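Side-chain contacts in acetylxylan esterase / glucomannan deacetylase (Cellvibrio japonicus, PDB 2WAA), which removes acetyl groups from the plant cell wall polysaccharides xylan and glucomannan, and also deacetylates the synthetic substrate 4-nitrophenyl acetate: residues 135-140 against 165-170; 273-278 against 315-320; 306-311 against 322-327. All blocks are in the same frame, centred on the assembly; numbering follows the deposited sequence.

Contact 1: 135-140 against 165-170; sequences ILVLGD and ESYGML
V137 meets Y167 and G168 where strand 133-139 runs under the first turn of helix 167-174. At I135 the bond to CB leans to the helix side, but the side chain stops short of the helix segment, and L136 turns to the other face of the sheet. V137 then carries the contact. With CG1 anti to the backbone N (chi1 -172°), this methyl reaches the phenol end of Y167, 3.5 Å from OH of Y167, while CZ of Y167 lies 4.2 Å from the same V137 CG1. The methyl comes in obliquely to the ring. On the helix side, the Y167 ring is placed by a first torsion of 79°, which sets CG between the backbone N and the carbonyl carbon and brings the hydroxyl end nearer the strand. The other valine branch, CG2, sits 4.4 Å from CA of G168. That glycine has no side chain in the way, and the CA atoms of V137 and G168 are 6.6 Å apart. L138 points away again, and beyond G139 the chain leads into the loop of S141, the inferred nucleophile. No hydrogen bond crosses between the two segments. The Y167 hydroxyl is instead paired with T143 OG1 in that loop. The chemistry is buried, largely apolar packing inside a beta-alpha-beta unit, a valine methyl against a phenol end, with the one polar atom of the tyrosine side chain satisfied beside it.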
# COMPACT_ATOMS: atom_id res chain seq x y z
N ILE A 135 9.54 -2.80 4.60
CA ILE A 135 8.56 -2.33 5.55
C ILE A 135 7.17 -2.84 5.09
O ILE A 135 6.89 -2.93 3.90
CB ILE A 135 8.54 -0.82 5.54
CG1 ILE A 135 9.90 -0.26 6.01
CG2 ILE A 135 7.41 -0.26 6.43
CD1 ILE A 135 10.06 1.21 5.62
N LEU A 136 6.33 -3.12 6.07
CA LEU A 136 4.92 -3.44 5.88
C LEU A 136 4.15 -2.37 6.69
O LEU A 136 4.37 -2.25 7.88
CB LEU A 136 4.63 -4.83 6.48
CG LEU A 136 3.12 -5.15 6.60
CD1 LEU A 136 2.41 -5.16 5.23
CD2 LEU A 136 3.04 -6.55 7.24
N VAL A 137 3.20 -1.68 6.07
CA VAL A 137 2.36 -0.70 6.78
C VAL A 137 0.92 -1.23 6.76
O VAL A 137 0.37 -1.49 5.69
CB VAL A 137 2.38 0.66 6.11
CG1 VAL A 137 1.66 1.72 7.00
CG2 VAL A 137 3.84 1.13 5.85
N LEU A 138 0.33 -1.33 7.94
CA LEU A 138 -1.05 -1.87 8.10
C LEU A 138 -1.95 -0.71 8.53
O LEU A 138 -1.60 0.08 9.42
CB LEU A 138 -1.10 -2.91 9.21
CG LEU A 138 -0.13 -4.07 9.04
CD1 LEU A 138 -0.10 -5.01 10.26
CD2 LEU A 138 -0.43 -4.83 7.78
N GLY A 139 -3.13 -0.59 7.93
CA GLY A 139 -3.97 0.50 8.37
C GLY A 139 -5.28 0.65 7.60
O GLY A 139 -5.80 -0.30 7.02
N ASP A 140 -5.77 1.87 7.61
CA ASP A 140 -7.04 2.20 7.00
C ASP A 140 -6.82 3.14 5.81
O ASP A 140 -5.76 3.12 5.21
CB ASP A 140 -7.97 2.78 8.08
CG ASP A 140 -7.34 3.99 8.83
OD1 ASP A 140 -6.58 4.82 8.23
OD2 ASP A 140 -7.61 4.11 10.05
N GLU A 165 2.55 9.20 -3.10
CA GLU A 165 2.68 10.36 -2.23
C GLU A 165 2.04 10.20 -0.87
O GLU A 165 1.96 11.17 -0.09
CB GLU A 165 2.16 11.61 -2.96
CG GLU A 165 3.08 11.85 -4.15
CD GLU A 165 2.81 13.12 -4.87
OE1 GLU A 165 1.88 13.13 -5.70
OE2 GLU A 165 3.53 14.10 -4.60
N SER A 166 1.65 8.97 -0.56
CA SER A 166 1.14 8.66 0.78
C SER A 166 2.29 8.56 1.80
O SER A 166 3.44 8.24 1.43
CB SER A 166 0.32 7.37 0.74
OG SER A 166 1.17 6.21 0.60
N TYR A 167 2.00 8.80 3.09
CA TYR A 167 3.06 8.84 4.07
C TYR A 167 3.84 7.52 4.11
O TYR A 167 5.06 7.54 4.34
CB TYR A 167 2.54 9.20 5.48
CG TYR A 167 1.89 8.01 6.17
CD1 TYR A 167 2.63 7.23 7.05
CD2 TYR A 167 0.55 7.66 5.91
CE1 TYR A 167 2.07 6.09 7.72
CE2 TYR A 167 -0.03 6.52 6.54
CZ TYR A 167 0.75 5.76 7.45
OH TYR A 167 0.20 4.67 8.08
N GLY A 168 3.15 6.40 3.89
CA GLY A 168 3.80 5.07 3.98
C GLY A 168 4.86 4.92 2.87
O GLY A 168 5.98 4.48 3.14
N MET A 169 4.52 5.34 1.66
CA MET A 169 5.50 5.26 0.55
C MET A 169 6.61 6.32 0.67
O MET A 169 7.78 6.01 0.39
CB MET A 169 4.83 5.25 -0.82
CG MET A 169 3.82 4.08 -0.98
SD MET A 169 3.57 3.65 -2.75
CE MET A 169 4.85 2.43 -3.02
N LEU A 170 6.27 7.52 1.15
CA LEU A 170 7.31 8.55 1.35
C LEU A 170 8.27 8.14 2.43
O LEU A 170 9.47 8.37 2.28
CB LEU A 170 6.69 9.90 1.75
CG LEU A 170 5.86 10.53 0.63
CD1 LEU A 170 5.17 11.75 1.19
CD2 LEU A 170 6.77 10.89 -0.52

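Contact 2: 273-278 against 315-320; sequences GAILNG and AHPTKD. With ACT (acetate ion), chain C.
H316, the inferred charge-relay histidine of the esterase active site, packs with P317 beside A274 and I275, and an acetate ion lies in front of them. I275 does most of the touching. CG1 is anti to the carbonyl carbon and CD1 continues outward in an extended chain (chi2 173°), and this carries the tip past the proline toward the ligand. CG1 of I275 rests 3.8 Å from CD of P317, the two side chains set roughly perpendicular to each other. CD1 of I275 ends 4.3 Å from CD2 of H316, oblique to the ring, and 3.8 Å from the acetate CH3. Behind it A274 CB adds a lighter contact, 4.1 Å from P317 CG.

H316 is held at both nitrogens. ND1 is hydrogen-bonded to D314 OD1, while NE2 donates to the acetate O at 3.2 Å, with an N-H...O angle of 149°, the ion lying at the ring edge near its plane. NE2 also makes a weak hydrogen bond with S141 OG. The acetate, probably from the crystallisation liquor, is bonded as well to S141 N, G186 N and N236 ND2, so its polar end is gripped from several directions while its methyl has I275 for an apolar neighbour. Since acetate is what deacetylation releases, the ion is consistent with a product-like occupant. The arrangement is that of an SGNH hydrolase: a probable Ser-His-Asp triad of S141, H316 and D314 facing a probable oxyanion hole to which G186 and N236 are thought to contribute.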
# COMPACT_ATOMS: atom_id res chain seq x y z
N GLY A 273 -2.20 7.04 14.37
CA GLY A 273 -2.57 7.66 13.12
C GLY A 273 -2.90 9.16 13.26
O GLY A 273 -2.89 9.74 14.37
N ALA A 274 -3.21 9.76 12.12
CA ALA A 274 -3.33 11.21 12.04
C ALA A 274 -4.73 11.78 12.16
O ALA A 274 -4.87 13.00 12.30
CB ALA A 274 -2.75 11.69 10.71
N ILE A 275 -5.77 10.97 11.99
CA ILE A 275 -7.13 11.54 11.94
C ILE A 275 -7.71 11.79 13.35
O ILE A 275 -8.30 12.86 13.58
CB ILE A 275 -8.10 10.65 11.10
CG1 ILE A 275 -7.71 10.78 9.62
CG2 ILE A 275 -9.51 11.12 11.32
CD1 ILE A 275 -8.49 9.84 8.72
N LEU A 276 -7.52 10.84 14.28
CA LEU A 276 -8.10 10.97 15.61
C LEU A 276 -7.51 12.15 16.33
O LEU A 276 -6.33 12.50 16.17
CB LEU A 276 -7.85 9.73 16.47
CG LEU A 276 -8.55 8.48 15.95
CD1 LEU A 276 -8.22 7.35 16.93
CD2 LEU A 276 -10.04 8.70 15.79
N ASN A 277 -8.34 12.76 17.14
CA ASN A 277 -7.92 13.96 17.82
C ASN A 277 -8.50 13.92 19.20
O ASN A 277 -9.37 13.07 19.47
CB ASN A 277 -8.52 15.14 17.11
CG ASN A 277 -7.83 16.38 17.38
OD1 ASN A 277 -6.74 16.40 18.01
ND2 ASN A 277 -8.44 17.47 16.92
N GLY A 278 -8.02 14.81 20.07
CA GLY A 278 -8.65 14.95 21.38
C GLY A 278 -8.80 13.69 22.21
O GLY A 278 -7.85 12.96 22.37
N ALA A 315 -11.89 15.57 5.35
CA ALA A 315 -11.12 15.44 6.60
C ALA A 315 -9.91 14.53 6.47
O ALA A 315 -9.06 14.54 7.34
CB ALA A 315 -12.02 14.93 7.73
N HIS A 316 -9.81 13.73 5.39
CA HIS A 316 -8.62 12.89 5.24
C HIS A 316 -7.40 13.80 5.08
O HIS A 316 -7.50 14.85 4.45
CB HIS A 316 -8.71 11.99 4.00
CG HIS A 316 -9.62 10.81 4.19
ND1 HIS A 316 -10.97 10.89 3.95
CD2 HIS A 316 -9.37 9.53 4.56
CE1 HIS A 316 -11.53 9.71 4.19
NE2 HIS A 316 -10.58 8.87 4.57
N PRO A 317 -6.24 13.39 5.63
CA PRO A 317 -5.06 14.23 5.51
C PRO A 317 -4.76 14.60 4.04
O PRO A 317 -4.88 13.75 3.13
CB PRO A 317 -3.95 13.37 6.12
CG PRO A 317 -4.68 12.59 7.23
CD PRO A 317 -6.05 12.28 6.60
N THR A 318 -4.35 15.85 3.84
CA THR A 318 -3.99 16.31 2.50
C THR A 318 -2.61 15.79 2.06
O THR A 318 -1.86 15.21 2.85
CB THR A 318 -3.88 17.85 2.47
OG1 THR A 318 -2.89 18.27 3.41
CG2 THR A 318 -5.21 18.52 2.82
N LYS A 319 -2.29 16.02 0.79
CA LYS A 319 -0.97 15.70 0.27
C LYS A 319 0.11 16.35 1.11
O LYS A 319 1.08 15.68 1.49
CB LYS A 319 -0.85 16.15 -1.20
CG LYS A 319 0.58 15.94 -1.82
CD LYS A 319 0.59 16.28 -3.33
CE LYS A 319 -0.36 15.28 -4.05
NZ LYS A 319 -0.58 15.44 -5.59
N ASP A 320 -0.00 17.64 1.43
CA ASP A 320 1.09 18.21 2.25
C ASP A 320 1.14 17.64 3.68
O ASP A 320 2.20 17.53 4.28
CB ASP A 320 0.97 19.73 2.30
CG ASP A 320 1.32 20.37 0.98
OD1 ASP A 320 2.03 19.72 0.16
OD2 ASP A 320 0.88 21.52 0.76
C ACT C . -10.74 5.78 6.91
O ACT C . -11.68 6.35 6.25
OXT ACT C . -10.51 4.59 6.58
CH3 ACT C . -9.95 6.45 8.00

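Contact 3: 306-311 against 322-327; sequences SHHPGD and HAAMAR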
# COMPACT_ATOMS: atom_id res chain seq x y z
N SER A 306 1.32 13.68 15.09
CA SER A 306 0.47 14.84 15.18
C SER A 306 -0.85 14.48 14.57
O SER A 306 -0.92 13.67 13.66
CB SER A 306 1.06 16.01 14.35
OG SER A 306 2.21 16.51 15.01
N HIS A 307 -1.89 15.17 15.00
CA HIS A 307 -3.14 15.15 14.24
C HIS A 307 -3.02 16.04 13.02
O HIS A 307 -2.48 17.15 13.10
CB HIS A 307 -4.25 15.69 15.16
CG HIS A 307 -5.51 16.08 14.44
ND1 HIS A 307 -6.37 15.16 13.90
CD2 HIS A 307 -6.09 17.30 14.27
CE1 HIS A 307 -7.42 15.79 13.38
NE2 HIS A 307 -7.27 17.09 13.58
N HIS A 308 -3.52 15.57 11.87
CA HIS A 308 -3.64 16.43 10.68
C HIS A 308 -5.09 16.51 10.30
O HIS A 308 -5.77 15.50 10.22
CB HIS A 308 -2.80 15.87 9.54
CG HIS A 308 -1.35 15.85 9.87
ND1 HIS A 308 -0.55 16.97 9.75
CD2 HIS A 308 -0.57 14.88 10.40
CE1 HIS A 308 0.67 16.68 10.16
NE2 HIS A 308 0.69 15.42 10.56
N PRO A 309 -5.60 17.74 10.10
CA PRO A 309 -7.04 17.90 10.02
C PRO A 309 -7.64 17.77 8.63
O PRO A 309 -8.83 17.94 8.49
CB PRO A 309 -7.24 19.33 10.56
CG PRO A 309 -6.06 20.05 10.01
CD PRO A 309 -4.92 19.03 10.31
N GLY A 310 -6.85 17.50 7.58
CA GLY A 310 -7.42 17.54 6.24
C GLY A 310 -7.66 18.98 5.81
O GLY A 310 -6.88 19.87 6.14
N ASP A 311 -8.74 19.23 5.07
CA ASP A 311 -9.08 20.62 4.69
C ASP A 311 -10.59 20.71 4.55
O ASP A 311 -11.29 19.75 4.90
CB ASP A 311 -8.35 21.12 3.43
CG ASP A 311 -8.73 20.37 2.15
OD1 ASP A 311 -9.72 19.59 2.10
OD2 ASP A 311 -8.01 20.57 1.14
N HIS A 322 0.36 14.47 4.43
CA HIS A 322 1.08 13.19 4.29
C HIS A 322 2.59 13.40 4.28
O HIS A 322 3.34 12.62 4.84
CB HIS A 322 0.64 12.47 3.02
CG HIS A 322 -0.57 11.61 3.20
ND1 HIS A 322 -0.50 10.26 3.44
CD2 HIS A 322 -1.89 11.93 3.19
CE1 HIS A 322 -1.72 9.77 3.59
NE2 HIS A 322 -2.60 10.77 3.44
N ALA A 323 3.07 14.44 3.59
CA ALA A 323 4.50 14.75 3.59
C ALA A 323 4.97 15.06 5.01
O ALA A 323 6.01 14.57 5.46
CB ALA A 323 4.79 15.93 2.63
N ALA A 324 4.15 15.82 5.75
CA ALA A 324 4.48 16.14 7.15
C ALA A 324 4.54 14.87 7.99
O ALA A 324 5.41 14.71 8.86
CB ALA A 324 3.50 17.14 7.74
N MET A 325 3.59 13.94 7.74
CA MET A 325 3.50 12.75 8.51
C MET A 325 4.78 11.89 8.32
O MET A 325 5.33 11.34 9.27
CB MET A 325 2.25 11.93 8.09
CG MET A 325 0.92 12.57 8.50
SD MET A 325 -0.45 11.64 7.75
CE MET A 325 -0.18 10.05 8.37
N ALA A 326 5.29 11.85 7.08
CA ALA A 326 6.48 11.08 6.84
C ALA A 326 7.66 11.74 7.54
O ALA A 326 8.49 11.05 8.11
CB ALA A 326 6.73 10.97 5.29
N ARG A 327 7.73 13.07 7.51
CA ARG A 327 8.81 13.80 8.23
C ARG A 327 8.79 13.60 9.77
O ARG A 327 9.86 13.64 10.44
CB ARG A 327 8.76 15.29 7.88
CG ARG A 327 9.13 15.57 6.43
CD ARG A 327 9.32 17.07 6.23
NE ARG A 327 8.12 17.85 6.52
CZ ARG A 327 7.24 18.23 5.59
NH1 ARG A 327 7.43 17.91 4.32
NH2 ARG A 327 6.18 18.94 5.93
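H308 sets its imidazole beside A324 and M325 on helix 319-337. CB heads for the helix but is still too far to touch it. The first torsion sets CG anti to the carbonyl carbon (chi1 -62°), which swings the ring in toward the helix surface. CD2 then meets M325 CG at 3.3 Å, a tight approach, and lies 4.2 Å from M325 SD. NE2 follows along the same methylene, 3.5 Å from M325 CG. On the other side of NE2, CE1 is 3.8 Å from A324 CB. Both helix residues approach the ring obliquely, and the H308 and M325 side chains run antiparallel alongside one another.

The methionine sulfur makes an oblique sulfur-aromatic contact, 4.9 Å from SD to the H308 ring centroid and 46° off the ring normal. NE2 of H308 is buried here with no polar partner in the model, a setting that would probably disfavour a charged ring. The H308 side chain also touches Q321, one turn back from A324 and M325. Its loop, which follows strand 300-302, is thus laid along one flank of helix 319-337. M325 packs on A274 too, and its last torsion (chi3 58°) turns CE to the ring of Y167 on helix 167-174, while A326 packs on L170 and T171 of that second helix.

Overall arrangement
Contact 1 is the core member, wholly buried about 6 Å from the centre of the chain to its own centre; contacts 2 and 3 lie about 17 Å out and are only partly buried. Contact 3 packs on helix 319-337, and contact 2 on the loop leading into it; a backbone hydrogen bond between A274 and H308 joins the two. The same helix reaches contact 1 as well, for example through H322 ND1, probably hydrogen-bonded to Y167 N. Strand-to-helix packing is mostly apolar in 135-140/165-170, loop-to-helix packing in 306-311/322-327 brings in an imidazole and a sulfur, and 273-278/315-320, at the probable catalytic centre, combines apolar contacts with a bound anion.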